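Side-chain contact in argonaute (Methanocaldococcus jannaschii, PDB 5G5S), which uses short single-stranded DNA guides to bind complementary target DNA strands and slice them, possibly in defence against invading genetic elements: residues 178-183 with 447-452. Residues are numbered along the deposited sequence; the frame is centred on the assembly and turned at random.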
loop_
_atom_site.group_PDB
_atom_site.type_symbol
_atom_site.label_atom_id
_atom_site.label_comp_id
_atom_site.label_asym_id
_atom_site.label_seq_id
_atom_site.Cartn_x
_atom_site.Cartn_y
_atom_site.Cartn_z
ATOM N N LEU A 178 -13.712 -6.348 13.771
ATOM C CA LEU A 178 -13.724 -4.934 13.417
ATOM C C LEU A 178 -12.297 -4.387 13.242
ATOM O O LEU A 178 -12.052 -3.631 12.303
ATOM C CB LEU A 178 -14.499 -4.119 14.466
ATOM C CG LEU A 178 -14.902 -2.705 14.056
ATOM C CD1 LEU A 178 -15.913 -2.723 12.925
ATOM C CD2 LEU A 178 -15.456 -1.935 15.231
ATOM N N GLU A 179 -11.357 -4.809 14.115
ATOM C CA GLU A 179 -9.940 -4.406 14.076
ATOM C C GLU A 179 -9.260 -4.841 12.773
ATOM O O GLU A 179 -8.423 -4.111 12.250
ATOM C CB GLU A 179 -9.174 -4.923 15.306
ATOM C CG GLU A 179 -9.741 -4.409 16.620
ATOM C CD GLU A 179 -9.091 -4.865 17.911
ATOM O OE1 GLU A 179 -8.417 -5.922 17.918
ATOM O OE2 GLU A 179 -9.298 -4.178 18.935
ATOM N N GLU A 180 -9.672 -5.995 12.218
ATOM C CA GLU A 180 -9.178 -6.528 10.947
ATOM C C GLU A 180 -9.560 -5.639 9.747
ATOM O O GLU A 180 -9.043 -5.850 8.649
ATOM C CB GLU A 180 -9.701 -7.958 10.733
ATOM C CG GLU A 180 -8.907 -9.024 11.465
ATOM C CD GLU A 180 -7.402 -8.932 11.326
ATOM O OE1 GLU A 180 -6.904 -8.920 10.175
ATOM O OE2 GLU A 180 -6.720 -8.842 12.373
ATOM N N TYR A 181 -10.482 -4.670 9.960
ATOM C CA TYR A 181 -10.967 -3.733 8.948
ATOM C C TYR A 181 -10.259 -2.378 8.973
ATOM O O TYR A 181 -10.559 -1.517 8.145
ATOM C CB TYR A 181 -12.515 -3.658 8.935
ATOM C CG TYR A 181 -13.118 -4.902 8.318
ATOM C CD1 TYR A 181 -13.267 -6.069 9.060
ATOM C CD2 TYR A 181 -13.411 -4.956 6.959
ATOM C CE1 TYR A 181 -13.735 -7.246 8.478
ATOM C CE2 TYR A 181 -13.880 -6.126 6.363
ATOM C CZ TYR A 181 -14.050 -7.268 7.131
ATOM O OH TYR A 181 -14.506 -8.426 6.553
ATOM N N VAL A 182 -9.257 -2.221 9.868
ATOM C CA VAL A 182 -8.416 -1.022 9.930
ATOM C C VAL A 182 -7.623 -0.956 8.599
ATOM O O VAL A 182 -6.990 -1.939 8.207
ATOM C CB VAL A 182 -7.488 -0.992 11.179
ATOM C CG1 VAL A 182 -6.508 0.168 11.106
ATOM C CG2 VAL A 182 -8.296 -0.919 12.469
ATOM N N GLY A 183 -7.758 0.163 7.895
ATOM C CA GLY A 183 -7.130 0.375 6.597
ATOM C C GLY A 183 -8.096 0.257 5.437
ATOM O O GLY A 183 -7.728 0.529 4.291
ATOM N N LEU A 447 -6.291 -14.822 15.447
ATOM C CA LEU A 447 -5.498 -15.832 16.143
ATOM C C LEU A 447 -4.013 -15.473 16.150
ATOM O O LEU A 447 -3.406 -15.514 17.206
ATOM C CB LEU A 447 -5.741 -17.251 15.576
ATOM C CG LEU A 447 -5.133 -18.426 16.383
ATOM C CD1 LEU A 447 -5.792 -18.569 17.741
ATOM C CD2 LEU A 447 -5.224 -19.731 15.618
ATOM N N LYS A 448 -3.449 -15.070 15.003
ATOM C CA LYS A 448 -2.034 -14.682 14.888
ATOM C C LYS A 448 -1.653 -13.506 15.789
ATOM O O LYS A 448 -0.625 -13.554 16.475
ATOM C CB LYS A 448 -1.671 -14.360 13.444
ATOM C CG LYS A 448 -1.672 -15.573 12.535
ATOM C CD LYS A 448 -0.839 -15.329 11.276
ATOM C CE LYS A 448 -1.458 -14.372 10.292
ATOM N NZ LYS A 448 -0.686 -14.345 9.022
ATOM N N LYS A 449 -2.482 -12.456 15.755
ATOM C CA LYS A 449 -2.330 -11.221 16.510
ATOM C C LYS A 449 -2.294 -11.495 18.021
ATOM O O LYS A 449 -1.328 -11.115 18.681
ATOM C CB LYS A 449 -3.450 -10.243 16.121
ATOM C CG LYS A 449 -3.388 -8.883 16.792
ATOM C CD LYS A 449 -4.488 -7.986 16.270
ATOM C CE LYS A 449 -5.802 -8.112 17.002
ATOM N NZ LYS A 449 -6.921 -7.526 16.214
ATOM N N GLN A 450 -3.327 -12.178 18.540
ATOM C CA GLN A 450 -3.484 -12.562 19.950
ATOM C C GLN A 450 -2.407 -13.540 20.425
ATOM O O GLN A 450 -2.077 -13.553 21.611
ATOM C CB GLN A 450 -4.888 -13.133 20.217
ATOM C CG GLN A 450 -6.000 -12.086 20.169
ATOM C CD GLN A 450 -7.289 -12.555 20.803
ATOM O OE1 GLN A 450 -7.671 -13.728 20.730
ATOM N NE2 GLN A 450 -8.004 -11.628 21.425
ATOM N N LEU A 451 -1.893 -14.370 19.502
ATOM C CA LEU A 451 -0.817 -15.336 19.721
ATOM C C LEU A 451 0.480 -14.557 19.957
ATOM O O LEU A 451 1.231 -14.906 20.861
ATOM C CB LEU A 451 -0.671 -16.227 18.471
ATOM C CG LEU A 451 -0.708 -17.755 18.602
ATOM C CD1 LEU A 451 -1.641 -18.228 19.687
ATOM C CD2 LEU A 451 -1.095 -18.382 17.283
ATOM N N PHE A 452 0.727 -13.486 19.162
ATOM C CA PHE A 452 1.917 -12.638 19.303
ATOM C C PHE A 452 1.961 -11.837 20.622
ATOM O O PHE A 452 3.052 -11.553 21.124
ATOM C CB PHE A 452 2.139 -11.743 18.074
ATOM C CG PHE A 452 3.428 -10.965 18.169
ATOM C CD1 PHE A 452 4.651 -11.590 17.954
ATOM C CD2 PHE A 452 3.430 -9.637 18.588
ATOM C CE1 PHE A 452 5.846 -10.892 18.120
ATOM C CE2 PHE A 452 4.627 -8.955 18.799
ATOM C CZ PHE A 452 5.827 -9.579 18.544
#
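Two oxygens grip Lys449 NZ: Glu179 OE1, in a 2.8 Å salt bridge, and the backbone O of Lys698, in a hydrogen bond. The pair is a worked example of an interdomain salt bridge, in which one long side chain bridges two backbones that do not themselves touch. Helix 442-452 of the Mid domain sends Lys449 across to the PAZ domain, where segment 178-183 makes a type I beta turn from Glu179 to Val182; the nearest CA atoms, those of Glu180 and Lys449, stay 10.0 Å apart. Both side chains cover the distance: Glu179 is extended beyond CG, and Lys449, its CG anti to the backbone N (chi1 -178°), runs straight until it bends at chi3 (87°). The two meet at about a right angle. Glu180 approaches from the opposite direction to Lys449, and its OE2, 4.1 Å from Lys449 NZ, is too far for a salt bridge but would probably add to the negative field around the ammonium. The Glu180 side chain also touches Asp442, Glu445 and Ile446 of helix 442-452. In the short bond itself, Glu179 OE1 offers its anti lone pair, on the side away from OE2.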